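Long-range contacts in soluble epoxide hydrolase (Bacillus megaterium, PDB 4INZ), which belongs to the alpha/beta hydrolase family, with a mostly parallel beta-sheet flanked by helices and a helical cap inserted between two of its strands: residues H45-F50 / R183-D188; Y87-L92 / A117-T122; K163-Q168 / S218-L223; E169-M174 / S212-L217. The protein carries 1 engineered substitution. All blocks are in the same frame, centred on the assembly; numbering follows the deposited sequence. Where two conformers were deposited one is given.

Contact 1 (H45-F50 / R183-D188)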
loop_
_atom_site.group_PDB
_atom_site.type_symbol
_atom_site.label_atom_id
_atom_site.label_comp_id
_atom_site.label_asym_id
_atom_site.label_seq_id
_atom_site.Cartn_x
_atom_site.Cartn_y
_atom_site.Cartn_z
ATOM N N HIS A 45 -1.080 -0.820 -4.049
ATOM C CA HIS A 45 -1.570 -1.786 -3.078
ATOM C C HIS A 45 -0.470 -2.198 -2.115
ATOM O O HIS A 45 0.675 -1.734 -2.212
ATOM C CB HIS A 45 -2.047 -3.041 -3.808
ATOM C CG HIS A 45 -0.924 -3.821 -4.419
ATOM N ND1 HIS A 45 -0.210 -4.768 -3.718
ATOM C CD2 HIS A 45 -0.362 -3.758 -5.650
ATOM C CE1 HIS A 45 0.734 -5.268 -4.497
ATOM N NE2 HIS A 45 0.665 -4.671 -5.673
ATOM N N GLY A 46 -0.829 -3.075 -1.179
ATOM C CA GLY A 46 0.128 -3.651 -0.251
ATOM C C GLY A 46 -0.045 -5.160 -0.145
ATOM O O GLY A 46 -0.532 -5.802 -1.068
ATOM N N PHE A 47 0.334 -5.721 0.997
ATOM C CA PHE A 47 0.379 -7.170 1.178
ATOM C C PHE A 47 -0.906 -7.708 1.797
ATOM O O PHE A 47 -1.396 -7.150 2.778
ATOM C CB PHE A 47 1.547 -7.524 2.104
ATOM C CG PHE A 47 1.605 -8.980 2.467
ATOM C CD1 PHE A 47 2.318 -9.872 1.678
ATOM C CD2 PHE A 47 0.940 -9.461 3.590
ATOM C CE1 PHE A 47 2.371 -11.212 2.002
ATOM C CE2 PHE A 47 0.990 -10.808 3.919
ATOM C CZ PHE A 47 1.707 -11.684 3.117
ATOM N N PRO A 48 -1.441 -8.825 1.265
ATOM C CA PRO A 48 -1.008 -9.613 0.113
ATOM C C PRO A 48 -1.949 -9.395 -1.057
ATOM O O PRO A 48 -2.349 -10.359 -1.716
ATOM C CB PRO A 48 -1.195 -11.037 0.618
ATOM C CG PRO A 48 -2.475 -10.938 1.404
ATOM C CD PRO A 48 -2.493 -9.537 2.015
ATOM N N ASP A 49 -2.305 -8.143 -1.310
ATOM C CA ASP A 49 -3.249 -7.829 -2.373
ATOM C C ASP A 49 -2.522 -7.582 -3.689
ATOM O O ASP A 49 -1.432 -8.098 -3.909
ATOM C CB ASP A 49 -4.079 -6.611 -1.973
ATOM C CG ASP A 49 -4.659 -6.753 -0.580
ATOM O OD1 ASP A 49 -5.510 -7.643 -0.388
ATOM O OD2 ASP A 49 -4.249 -5.996 0.326
ATOM N N PHE A 50 -3.147 -6.800 -4.558
ATOM C CA PHE A 50 -2.580 -6.452 -5.854
ATOM C C PHE A 50 -3.494 -5.418 -6.488
ATOM O O PHE A 50 -4.379 -4.898 -5.824
ATOM C CB PHE A 50 -2.391 -7.694 -6.751
ATOM C CG PHE A 50 -3.675 -8.388 -7.154
ATOM C CD1 PHE A 50 -4.517 -8.957 -6.204
ATOM C CD2 PHE A 50 -4.003 -8.527 -8.497
ATOM C CE1 PHE A 50 -5.684 -9.620 -6.583
ATOM C CE2 PHE A 50 -5.168 -9.195 -8.894
ATOM C CZ PHE A 50 -6.007 -9.744 -7.934
ATOM N N ARG A 183 -5.483 -17.295 2.085
ATOM C CA ARG A 183 -6.941 -17.405 2.062
ATOM C C ARG A 183 -7.542 -17.013 3.403
ATOM O O ARG A 183 -8.551 -16.304 3.468
ATOM C CB ARG A 183 -7.377 -18.828 1.702
ATOM C CG ARG A 183 -7.265 -19.152 0.226
ATOM C CD ARG A 183 -8.002 -20.436 -0.120
ATOM N NE ARG A 183 -7.246 -21.636 0.235
ATOM C CZ ARG A 183 -7.586 -22.477 1.207
ATOM N NH1 ARG A 183 -6.838 -23.546 1.451
ATOM N NH2 ARG A 183 -8.678 -22.255 1.930
ATOM N N LYS A 184 -6.928 -17.487 4.479
ATOM C CA LYS A 184 -7.457 -17.217 5.803
ATOM C C LYS A 184 -7.284 -15.746 6.137
ATOM O O LYS A 184 -8.115 -15.149 6.814
ATOM C CB LYS A 184 -6.778 -18.112 6.838
ATOM C CG LYS A 184 -7.053 -19.598 6.601
ATOM C CD LYS A 184 -6.476 -20.487 7.697
ATOM C CE LYS A 184 -6.864 -21.950 7.481
ATOM N NZ LYS A 184 -6.394 -22.488 6.173
ATOM N N LEU A 185 -6.214 -15.155 5.624
ATOM C CA LEU A 185 -5.901 -13.764 5.909
ATOM C C LEU A 185 -6.862 -12.803 5.211
ATOM O O LEU A 185 -7.386 -11.882 5.837
ATOM C CB LEU A 185 -4.452 -13.465 5.519
ATOM C CG LEU A 185 -3.871 -12.100 5.871
ATOM C CD1 LEU A 185 -4.050 -11.805 7.354
ATOM C CD2 LEU A 185 -2.395 -12.051 5.480
ATOM N N VAL A 186 -7.115 -13.037 3.927
ATOM C CA VAL A 186 -7.867 -12.090 3.102
ATOM C C VAL A 186 -9.191 -12.620 2.551
ATOM O O VAL A 186 -10.191 -11.900 2.522
ATOM C CB VAL A 186 -7.004 -11.606 1.914
ATOM C CG1 VAL A 186 -7.872 -10.967 0.832
ATOM C CG2 VAL A 186 -5.942 -10.640 2.403
ATOM N N ILE A 187 -9.203 -13.871 2.103
ATOM C CA ILE A 187 -10.377 -14.404 1.421
ATOM C C ILE A 187 -11.526 -14.694 2.378
ATOM O O ILE A 187 -12.656 -14.247 2.174
ATOM C CB ILE A 187 -10.049 -15.695 0.641
ATOM C CG1 ILE A 187 -9.000 -15.410 -0.437
ATOM C CG2 ILE A 187 -11.314 -16.279 0.024
ATOM C CD1 ILE A 187 -9.359 -14.250 -1.335
ATOM N N ASP A 188 -11.241 -15.459 3.419
ATOM C CA ASP A 188 -12.295 -15.877 4.331
ATOM C C ASP A 188 -13.101 -14.700 4.905
ATOM O O ASP A 188 -14.326 -14.708 4.850
ATOM C CB ASP A 188 -11.731 -16.795 5.417
ATOM C CG ASP A 188 -11.257 -18.129 4.860
ATOM O OD1 ASP A 188 -11.602 -18.446 3.698
ATOM O OD2 ASP A 188 -10.549 -18.866 5.579
#
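Pro48 and Val186 lie alongside each other, running opposite ways, with Val186 CG2 3.6 Å from Pro48 CG and just as near its CD. The same methyl comes to 4.1 Å from Asp49 OD1, an oxygen already hydrogen-bonded to Tyr204 of helix 198-210. One residue earlier on the helix, Leu185 lies across Phe47, its CD2 meeting the ring obliquely at CE2, 3.9 Å away. The Phe47 ring stands on the carbonyl side of its residue (chi1 174°), which brings one face over CB of the following proline. The peptide before Pro48 is cis and kinks the chain here. Behind this shell the loop is held from within by His45 ND1 and Asp49 N, which bond to Gly46 O on opposite faces. Phe47 N bonds to Asp114 OD2, and Pro48 O accepts from Trp208 NE1. His-Gly-X-Pro with a cis proline is the HGXP motif of epoxide hydrolases, which in relatives borders the oxyanion hole; here it packs against cap helix 169-193.

Contact 2 (Y87-L92 / A117-T122)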
loop_
_atom_site.group_PDB
_atom_site.type_symbol
_atom_site.label_atom_id
_atom_site.label_comp_id
_atom_site.label_asym_id
_atom_site.label_seq_id
_atom_site.Cartn_x
_atom_site.Cartn_y
_atom_site.Cartn_z
ATOM N N TYR A 87 14.240 -5.781 -3.329
ATOM C CA TYR A 87 12.999 -5.353 -2.676
ATOM C C TYR A 87 13.242 -4.322 -1.579
ATOM O O TYR A 87 12.406 -4.129 -0.694
ATOM C CB TYR A 87 12.246 -6.564 -2.132
ATOM C CG TYR A 87 11.920 -7.545 -3.235
ATOM C CD1 TYR A 87 10.785 -7.380 -4.025
ATOM C CD2 TYR A 87 12.767 -8.609 -3.520
ATOM C CE1 TYR A 87 10.490 -8.264 -5.053
ATOM C CE2 TYR A 87 12.482 -9.491 -4.546
ATOM C CZ TYR A 87 11.344 -9.315 -5.310
ATOM O OH TYR A 87 11.070 -10.196 -6.337
ATOM N N GLU A 88 14.392 -3.661 -1.653
ATOM C CA GLU A 88 14.731 -2.579 -0.734
ATOM C C GLU A 88 13.996 -1.290 -1.096
ATOM O O GLU A 88 13.678 -1.054 -2.257
ATOM C CB GLU A 88 16.242 -2.330 -0.752
ATOM C CG GLU A 88 17.049 -3.457 -0.152
ATOM C CD GLU A 88 17.146 -3.354 1.362
ATOM O OE1 GLU A 88 16.517 -2.439 1.942
ATOM O OE2 GLU A 88 17.860 -4.180 1.972
ATOM N N ILE A 89 13.755 -0.451 -0.095
ATOM C CA ILE A 89 12.958 0.765 -0.271
ATOM C C ILE A 89 13.435 1.674 -1.414
ATOM O O ILE A 89 12.617 2.207 -2.156
ATOM C CB ILE A 89 12.853 1.578 1.046
ATOM C CG1 ILE A 89 11.876 2.748 0.884
ATOM C CG2 ILE A 89 14.234 2.060 1.500
ATOM C CD1 ILE A 89 10.403 2.322 0.701
ATOM N N ASP A 90 14.746 1.852 -1.569
ATOM C CA ASP A 90 15.231 2.734 -2.625
ATOM C C ASP A 90 14.836 2.207 -4.006
ATOM O O ASP A 90 14.544 2.984 -4.921
ATOM C CB ASP A 90 16.752 2.912 -2.554
ATOM C CG ASP A 90 17.196 3.755 -1.368
ATOM O OD1 ASP A 90 16.338 4.359 -0.699
ATOM O OD2 ASP A 90 18.419 3.829 -1.116
ATOM N N VAL A 91 14.837 0.884 -4.151
ATOM C CA VAL A 91 14.458 0.253 -5.410
ATOM C C VAL A 91 12.976 0.471 -5.678
ATOM O O VAL A 91 12.582 0.867 -6.776
ATOM C CB VAL A 91 14.758 -1.254 -5.402
ATOM C CG1 VAL A 91 14.335 -1.881 -6.728
ATOM C CG2 VAL A 91 16.243 -1.486 -5.147
ATOM N N LEU A 92 12.162 0.220 -4.658
ATOM C CA LEU A 92 10.717 0.381 -4.762
ATOM C C LEU A 92 10.331 1.824 -5.079
ATOM O O LEU A 92 9.425 2.072 -5.870
ATOM C CB LEU A 92 10.054 -0.063 -3.457
ATOM C CG LEU A 92 10.317 -1.527 -3.092
ATOM C CD1 LEU A 92 9.958 -1.801 -1.645
ATOM C CD2 LEU A 92 9.559 -2.467 -4.026
ATOM N N ALA A 117 1.568 2.186 0.983
ATOM C CA ALA A 117 1.643 3.417 1.771
ATOM C C ALA A 117 3.046 3.644 2.343
ATOM O O ALA A 117 3.550 4.762 2.333
ATOM C CB ALA A 117 0.586 3.416 2.879
ATOM N N GLY A 118 3.680 2.588 2.842
ATOM C CA GLY A 118 5.068 2.687 3.260
ATOM C C GLY A 118 5.919 3.261 2.132
ATOM O O GLY A 118 6.715 4.184 2.332
ATOM N N ILE A 119 5.729 2.720 0.934
ATOM C CA ILE A 119 6.471 3.167 -0.237
ATOM C C ILE A 119 6.039 4.570 -0.654
ATOM O O ILE A 119 6.873 5.449 -0.891
ATOM C CB ILE A 119 6.282 2.191 -1.417
ATOM C CG1 ILE A 119 6.810 0.798 -1.046
ATOM C CG2 ILE A 119 6.978 2.728 -2.676
ATOM C CD1 ILE A 119 6.291 -0.327 -1.945
ATOM N N GLY A 120 4.729 4.775 -0.726
ATOM C CA GLY A 120 4.165 6.018 -1.218
ATOM C C GLY A 120 4.444 7.233 -0.353
ATOM O O GLY A 120 4.726 8.306 -0.885
ATOM N N TRP A 121 4.350 7.084 0.969
ATOM C CA TRP A 121 4.709 8.177 1.870
ATOM C C TRP A 121 6.165 8.545 1.624
ATOM O O TRP A 121 6.513 9.722 1.479
ATOM C CB TRP A 121 4.549 7.769 3.341
ATOM C CG TRP A 121 3.141 7.870 3.933
ATOM C CD1 TRP A 121 2.337 6.830 4.310
ATOM C CD2 TRP A 121 2.421 9.070 4.263
ATOM N NE1 TRP A 121 1.152 7.305 4.826
ATOM C CE2 TRP A 121 1.179 8.678 4.810
ATOM C CE3 TRP A 121 2.697 10.436 4.135
ATOM C CZ2 TRP A 121 0.222 9.599 5.235
ATOM C CZ3 TRP A 121 1.744 11.353 4.557
ATOM C CH2 TRP A 121 0.524 10.930 5.104
ATOM N N THR A 122 7.018 7.525 1.579
ATOM C CA THR A 122 8.446 7.739 1.368
ATOM C C THR A 122 8.696 8.453 0.037
ATOM O O THR A 122 9.488 9.396 -0.037
ATOM C CB THR A 122 9.223 6.411 1.426
ATOM O OG1 THR A 122 9.003 5.788 2.699
ATOM C CG2 THR A 122 10.715 6.646 1.236
#
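The backbones of Leu92 and Ile119 come to 6.8 Å, CA to CA, where the first turn of helix 89-102 meets helix 115-126. Both belong to the helical layer of the alpha/beta hydrolase fold: the second follows strand 108-112 through the tight turn known in this family as the nucleophile elbow, and its Trp121 packs on strands 131-137 and 248-253. The Leu92 side chain is set roughly perpendicular to that of Ile119. Leu92 CD1 sits 4.0 Å from Ile119 CD1, and Leu92 CB leans on the same ethyl branch, while Ile119 CG2 approaches the carbonyl oxygen of Leu92. With chi1 at -61°, Ile119 CG1 lies beside its own backbone N, and this turns the branch to Leu92. Ile89 uses its longer arm: CD1 reaches the backbone of the facing helix, 4.1 Å from Ile119 CA, and CG1 meets Thr122 CG2, the two side chains tip to tip. Tyr219 of helix 213-220 touches both Leu92 and Ile119, and Phe237 touches both Ile89 and Thr122. Nearby, Asp90 OD1 forms a salt bridge with Arg126 NH1, adding a charged tie between these helices. Thr122 shows Ile89 its methyl because its hydroxyl is turned back into its own helix: OG1 donates to Gly118 O at 2.8 Å, almost in line with the carbonyl bond (C=O...OG1 166°).

Contact 3 (K163-Q168 / S218-L223)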
loop_
_atom_site.group_PDB
_atom_site.type_symbol
_atom_site.label_atom_id
_atom_site.label_comp_id
_atom_site.label_asym_id
_atom_site.label_seq_id
_atom_site.Cartn_x
_atom_site.Cartn_y
_atom_site.Cartn_z
ATOM N N LYS A 163 8.008 -9.672 12.540
ATOM C CA LYS A 163 9.135 -10.443 13.041
ATOM C C LYS A 163 8.986 -11.899 12.603
ATOM O O LYS A 163 9.941 -12.521 12.141
ATOM C CB LYS A 163 9.221 -10.330 14.566
ATOM C CG LYS A 163 10.342 -11.135 15.207
ATOM C CD LYS A 163 11.705 -10.778 14.643
ATOM C CE LYS A 163 12.822 -11.316 15.539
ATOM N NZ LYS A 163 12.885 -10.586 16.838
ATOM N N TRP A 164 7.775 -12.432 12.724
ATOM C CA TRP A 164 7.515 -13.803 12.308
ATOM C C TRP A 164 7.797 -13.988 10.817
ATOM O O TRP A 164 8.303 -15.030 10.401
ATOM C CB TRP A 164 6.078 -14.202 12.646
ATOM C CG TRP A 164 5.761 -15.631 12.347
ATOM C CD1 TRP A 164 6.436 -16.730 12.794
ATOM C CD2 TRP A 164 4.676 -16.121 11.550
ATOM N NE1 TRP A 164 5.844 -17.872 12.318
ATOM C CE2 TRP A 164 4.762 -17.527 11.551
ATOM C CE3 TRP A 164 3.646 -15.508 10.830
ATOM C CZ2 TRP A 164 3.858 -18.329 10.860
ATOM C CZ3 TRP A 164 2.745 -16.310 10.145
ATOM C CH2 TRP A 164 2.858 -17.704 10.168
ATOM N N PHE A 165 7.482 -12.972 10.016
ATOM C CA PHE A 165 7.716 -13.052 8.569
ATOM C C PHE A 165 9.193 -13.218 8.221
ATOM O O PHE A 165 9.536 -13.496 7.075
ATOM C CB PHE A 165 7.160 -11.828 7.838
ATOM C CG PHE A 165 5.677 -11.876 7.600
ATOM C CD1 PHE A 165 4.881 -12.817 8.239
ATOM C CD2 PHE A 165 5.078 -10.975 6.730
ATOM C CE1 PHE A 165 3.510 -12.853 8.020
ATOM C CE2 PHE A 165 3.706 -11.005 6.505
ATOM C CZ PHE A 165 2.922 -11.947 7.147
ATOM N N GLN A 166 10.068 -13.032 9.203
ATOM C CA GLN A 166 11.497 -13.217 8.976
ATOM C C GLN A 166 11.825 -14.712 8.914
ATOM O O GLN A 166 12.836 -15.112 8.330
ATOM C CB GLN A 166 12.324 -12.535 10.076
ATOM C CG GLN A 166 11.929 -11.082 10.369
ATOM C CD GLN A 166 12.157 -10.145 9.190
ATOM O OE1 GLN A 166 13.202 -10.186 8.542
ATOM N NE2 GLN A 166 11.177 -9.293 8.913
ATOM N N LYS A 167 10.959 -15.534 9.509
ATOM C CA LYS A 167 11.213 -16.971 9.622
ATOM C C LYS A 167 10.954 -17.719 8.314
ATOM O O LYS A 167 10.066 -17.359 7.543
ATOM C CB LYS A 167 10.363 -17.578 10.743
ATOM C CG LYS A 167 10.589 -16.940 12.106
ATOM C CD LYS A 167 11.829 -17.493 12.792
ATOM C CE LYS A 167 11.540 -18.836 13.448
ATOM N NZ LYS A 167 12.756 -19.426 14.084
ATOM N N GLN A 168 11.721 -18.778 8.079
ATOM C CA GLN A 168 11.595 -19.537 6.839
ATOM C C GLN A 168 10.269 -20.286 6.714
ATOM O O GLN A 168 9.819 -20.567 5.609
ATOM C CB GLN A 168 12.771 -20.505 6.667
ATOM C CG GLN A 168 14.061 -19.825 6.234
ATOM C CD GLN A 168 13.907 -19.049 4.931
ATOM O OE1 GLN A 168 13.405 -19.574 3.933
ATOM N NE2 GLN A 168 14.331 -17.791 4.940
ATOM N N SER A 218 9.875 -10.887 0.967
ATOM C CA SER A 218 11.178 -10.227 0.861
ATOM C C SER A 218 11.120 -8.749 1.254
ATOM O O SER A 218 12.070 -8.219 1.832
ATOM C CB SER A 218 11.769 -10.393 -0.543
ATOM O OG SER A 218 12.120 -11.742 -0.789
ATOM N N TYR A 219 10.010 -8.089 0.939
ATOM C CA TYR A 219 9.793 -6.714 1.378
ATOM C C TYR A 219 10.024 -6.593 2.878
ATOM O O TYR A 219 10.729 -5.690 3.339
ATOM C CB TYR A 219 8.356 -6.290 1.096
ATOM C CG TYR A 219 8.019 -5.951 -0.333
ATOM C CD1 TYR A 219 7.955 -6.934 -1.313
ATOM C CD2 TYR A 219 7.713 -4.643 -0.693
ATOM C CE1 TYR A 219 7.616 -6.616 -2.610
ATOM C CE2 TYR A 219 7.375 -4.316 -1.987
ATOM C CZ TYR A 219 7.329 -5.301 -2.942
ATOM O OH TYR A 219 6.991 -4.968 -4.227
ATOM N N TYR A 220 9.403 -7.493 3.636
ATOM C CA TYR A 220 9.455 -7.447 5.097
ATOM C C TYR A 220 10.848 -7.748 5.634
ATOM O O TYR A 220 11.231 -7.283 6.716
ATOM C CB TYR A 220 8.460 -8.441 5.711
ATOM C CG TYR A 220 7.006 -8.079 5.515
ATOM C CD1 TYR A 220 6.314 -7.363 6.483
ATOM C CD2 TYR A 220 6.322 -8.460 4.365
ATOM C CE1 TYR A 220 4.982 -7.027 6.309
ATOM C CE2 TYR A 220 4.992 -8.132 4.182
ATOM C CZ TYR A 220 4.323 -7.413 5.157
ATOM O OH TYR A 220 2.998 -7.079 4.979
ATOM N N ARG A 221 11.602 -8.534 4.880
ATOM C CA ARG A 221 12.898 -9.012 5.354
ATOM C C ARG A 221 14.002 -7.971 5.220
ATOM O O ARG A 221 15.153 -8.227 5.579
ATOM C CB ARG A 221 13.256 -10.332 4.660
ATOM C CG ARG A 221 12.339 -11.445 5.128
ATOM C CD ARG A 221 12.357 -12.687 4.258
ATOM N NE ARG A 221 11.496 -13.702 4.855
ATOM C CZ ARG A 221 11.298 -14.918 4.359
ATOM N NH1 ARG A 221 11.893 -15.289 3.233
ATOM N NH2 ARG A 221 10.493 -15.762 4.994
ATOM N N ASN A 222 13.638 -6.799 4.708
ATOM C CA ASN A 222 14.538 -5.653 4.661
ATOM C C ASN A 222 14.196 -4.602 5.708
ATOM O O ASN A 222 14.930 -3.628 5.871
ATOM C CB ASN A 222 14.523 -5.007 3.276
ATOM C CG ASN A 222 15.191 -5.870 2.228
ATOM O OD1 ASN A 222 16.191 -6.530 2.503
ATOM N ND2 ASN A 222 14.645 -5.867 1.020
ATOM N N LEU A 223 13.081 -4.791 6.409
ATOM C CA LEU A 223 12.653 -3.816 7.412
ATOM C C LEU A 223 13.672 -3.672 8.539
ATOM O O LEU A 223 14.230 -4.659 9.021
ATOM C CB LEU A 223 11.285 -4.185 7.983
ATOM C CG LEU A 223 10.112 -4.082 7.006
ATOM C CD1 LEU A 223 8.849 -4.669 7.618
ATOM C CD2 LEU A 223 9.895 -2.628 6.610
HETATM O O HOH W 1 9.717 -18.424 4.218
#
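Phe165 O is gripped side-on by the guanidinium of Arg221. NE donates from 3.0 Å in the carbonyl plane, whereas NH2, 3.2 Å from the same Phe165 O, makes a more bent bond and lies tilted from that plane. The arginine chain is extended from CG to NE, so its guanidinium reaches across to the turn at 164-167 with the acceptor close to its own plane. A water carries the grip further, accepting from Arg221 NH2 and donating to Gln168 O 2.6 Å away. Gln168 NE2 lies over one face of the guanidinium.

Gln166 runs the other way past Arg221. Its chain folds at chi2 (-64°), bringing NE2 to Tyr220 O at 3.0 Å in a nearly straight bond (172°), although the amide nitrogen stands above the carbonyl plane. Leu223 N reaches Tyr220 O from the opposite face, and Gln166 NE2 also bonds to Ala162 O. Beside the polar groups, Phe165 presents its edge to the face of Tyr220: Phe165 CD2 lies over the centre of the Tyr220 ring and the planes are 80° apart, a T-shaped stack. The side chain of Tyr220 is about 3 Å from a bound PEG. Two chain turns are therefore joined largely through side-chain donors and main-chain oxygens, and the cation, meeting carbonyl and water oxygens here, probably polarises the Phe165 carbonyl.

Contact 4 (E169-M174 / S212-L217)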
loop_
_atom_site.group_PDB
_atom_site.type_symbol
_atom_site.label_atom_id
_atom_site.label_comp_id
_atom_site.label_asym_id
_atom_site.label_seq_id
_atom_site.Cartn_x
_atom_site.Cartn_y
_atom_site.Cartn_z
ATOM N N GLU A 169 9.639 -20.603 7.840
ATOM C CA GLU A 169 8.409 -21.387 7.803
ATOM C C GLU A 169 7.236 -20.620 7.189
ATOM O O GLU A 169 6.253 -21.228 6.772
ATOM C CB GLU A 169 8.027 -21.874 9.206
ATOM C CG GLU A 169 7.526 -20.768 10.119
ATOM C CD GLU A 169 6.899 -21.298 11.393
ATOM O OE1 GLU A 169 7.537 -21.195 12.458
ATOM O OE2 GLU A 169 5.763 -21.807 11.333
ATOM N N VAL A 170 7.336 -19.293 7.127
ATOM C CA VAL A 170 6.185 -18.480 6.740
ATOM C C VAL A 170 5.776 -18.674 5.281
ATOM O O VAL A 170 4.585 -18.666 4.964
ATOM C CB VAL A 170 6.391 -16.975 7.046
ATOM C CG1 VAL A 170 5.209 -16.158 6.536
ATOM C CG2 VAL A 170 6.560 -16.763 8.540
ATOM N N GLN A 171 6.745 -18.850 4.389
ATOM C CA GLN A 171 6.390 -19.065 2.990
ATOM C C GLN A 171 5.477 -20.281 2.844
ATOM O O GLN A 171 4.432 -20.205 2.204
ATOM C CB GLN A 171 7.616 -19.204 2.084
ATOM C CG GLN A 171 7.225 -19.362 0.623
ATOM C CD GLN A 171 8.402 -19.358 -0.327
ATOM O OE1 GLN A 171 9.551 -19.179 0.081
ATOM N NE2 GLN A 171 8.120 -19.546 -1.613
ATOM N N ASP A 172 5.877 -21.401 3.435
ATOM C CA ASP A 172 5.053 -22.604 3.391
ATOM C C ASP A 172 3.684 -22.349 4.033
ATOM O O ASP A 172 2.657 -22.815 3.534
ATOM C CB ASP A 172 5.762 -23.781 4.072
ATOM C CG ASP A 172 4.856 -24.987 4.256
ATOM O OD1 ASP A 172 4.624 -25.716 3.267
ATOM O OD2 ASP A 172 4.377 -25.211 5.394
ATOM N N TYR A 173 3.668 -21.604 5.133
ATOM C CA TYR A 173 2.404 -21.289 5.782
ATOM C C TYR A 173 1.481 -20.562 4.805
ATOM O O TYR A 173 0.282 -20.823 4.753
ATOM C CB TYR A 173 2.612 -20.420 7.023
ATOM C CG TYR A 173 1.315 -19.899 7.581
ATOM C CD1 TYR A 173 0.808 -18.670 7.174
ATOM C CD2 TYR A 173 0.588 -20.633 8.508
ATOM C CE1 TYR A 173 -0.380 -18.189 7.670
ATOM C CE2 TYR A 173 -0.605 -20.157 9.013
ATOM C CZ TYR A 173 -1.086 -18.935 8.592
ATOM O OH TYR A 173 -2.280 -18.452 9.090
ATOM N N MET A 174 2.045 -19.647 4.028
ATOM C CA MET A 174 1.236 -18.845 3.116
ATOM C C MET A 174 0.811 -19.627 1.875
ATOM O O MET A 174 -0.320 -19.478 1.404
ATOM C CB MET A 174 1.972 -17.566 2.703
ATOM C CG MET A 174 2.198 -16.580 3.846
ATOM S SD MET A 174 0.658 -15.978 4.576
ATOM C CE MET A 174 1.321 -15.045 5.950
ATOM N N SER A 212 4.740 -14.210 -6.497
ATOM C CA SER A 212 5.718 -14.954 -5.713
ATOM C C SER A 212 5.608 -14.603 -4.237
ATOM O O SER A 212 5.869 -13.464 -3.835
ATOM C CB SER A 212 7.134 -14.651 -6.191
ATOM O OG SER A 212 8.083 -15.157 -5.263
ATOM N N VAL A 213 5.231 -15.582 -3.426
ATOM C CA VAL A 213 5.158 -15.358 -1.992
ATOM C C VAL A 213 6.540 -15.014 -1.440
ATOM O O VAL A 213 6.668 -14.182 -0.542
ATOM C CB VAL A 213 4.548 -16.563 -1.254
ATOM C CG1 VAL A 213 4.689 -16.391 0.258
ATOM C CG2 VAL A 213 3.084 -16.716 -1.643
ATOM N N LEU A 214 7.578 -15.632 -1.995
ATOM C CA LEU A 214 8.941 -15.305 -1.582
ATOM C C LEU A 214 9.212 -13.813 -1.782
ATOM O O LEU A 214 9.693 -13.128 -0.877
ATOM C CB LEU A 214 9.967 -16.150 -2.342
ATOM C CG LEU A 214 11.436 -15.832 -2.055
ATOM C CD1 LEU A 214 11.737 -15.930 -0.565
ATOM C CD2 LEU A 214 12.355 -16.751 -2.847
ATOM N N SER A 215 8.886 -13.312 -2.968
ATOM C CA SER A 215 9.041 -11.896 -3.274
ATOM C C SER A 215 8.252 -11.028 -2.300
ATOM O O SER A 215 8.757 -10.024 -1.799
ATOM C CB SER A 215 8.557 -11.605 -4.689
ATOM O OG SER A 215 9.374 -12.248 -5.650
ATOM N N MET A 216 7.000 -11.406 -2.050
ATOM C CA MET A 216 6.156 -10.623 -1.165
ATOM C C MET A 216 6.785 -10.523 0.233
ATOM O O MET A 216 6.863 -9.431 0.804
ATOM C CB MET A 216 4.735 -11.207 -1.145
ATOM C CG MET A 216 4.105 -11.249 -2.546
ATOM S SD MET A 216 2.766 -12.436 -2.830
ATOM C CE MET A 216 1.443 -11.690 -1.883
ATOM N N LEU A 217 7.243 -11.652 0.767
ATOM C CA LEU A 217 7.870 -11.674 2.090
ATOM C C LEU A 217 9.198 -10.925 2.112
ATOM O O LEU A 217 9.599 -10.391 3.152
ATOM C CB LEU A 217 8.058 -13.118 2.573
ATOM C CG LEU A 217 6.743 -13.866 2.819
ATOM C CD1 LEU A 217 6.953 -15.358 3.063
ATOM C CD2 LEU A 217 5.978 -13.228 3.982
#
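Apolar contacts dominate, and Val213 and Leu217 supply most of them from helix 213-220. Val213 CG1 fits between two residues one turn apart, 3.8 Å from Met174 CB and 3.9 Å from Gln171 CG. A turn further on, Leu217 forks over the start of the facing helix: CD1 settles 3.7 Å from the backbone N of Gln171, while CD2 meets Val170 CG1 at 4.0 Å. Met174 touches through CB. These two helices are part of the helical cap over the alpha/beta hydrolase core; their short segments pass 10.0 Å apart at closest, with N-to-C directions 127° apart.

The second kind of contact is an amide against an aliphatic chain. Gln171 is fully stretched (chi1 -177°, chi2 174°), laying its amide beside Leu214, with OE1 and NE2 each 3.9 Å from Leu214 CB. The polar end is tied within its own helix, where NE2 bonds to Glu175 OE1.

A polar cap closes the first turn of helix 213-220: Ser212, at the N-cap, accepts through OG from Ser215 N at 3.1 Å in a nearly straight bond.

How the contacts relate
From the N terminus, contact 1 opens in the loop after strand 40-44. Contact 2 opens and closes inside it, between 87-92 and 117-122, within the core of the fold. The chain then enters the cap, where 163-168 and 169-174 open contacts 3 and 4. Contact 1 closes at 183-188, so it crosses both; contact 4 closes at 212-217, nested inside contact 3, which closes at 218-223. Phe47 links core to cap, touching Phe165, Met216 and Tyr220. Contact 2 reaches cap helix 213-220 through Tyr87 OH and Ser215 OG, 2.7 Å apart in a probable hydrogen bond. Phe165 packs on Leu217, joining contacts 3 and 4.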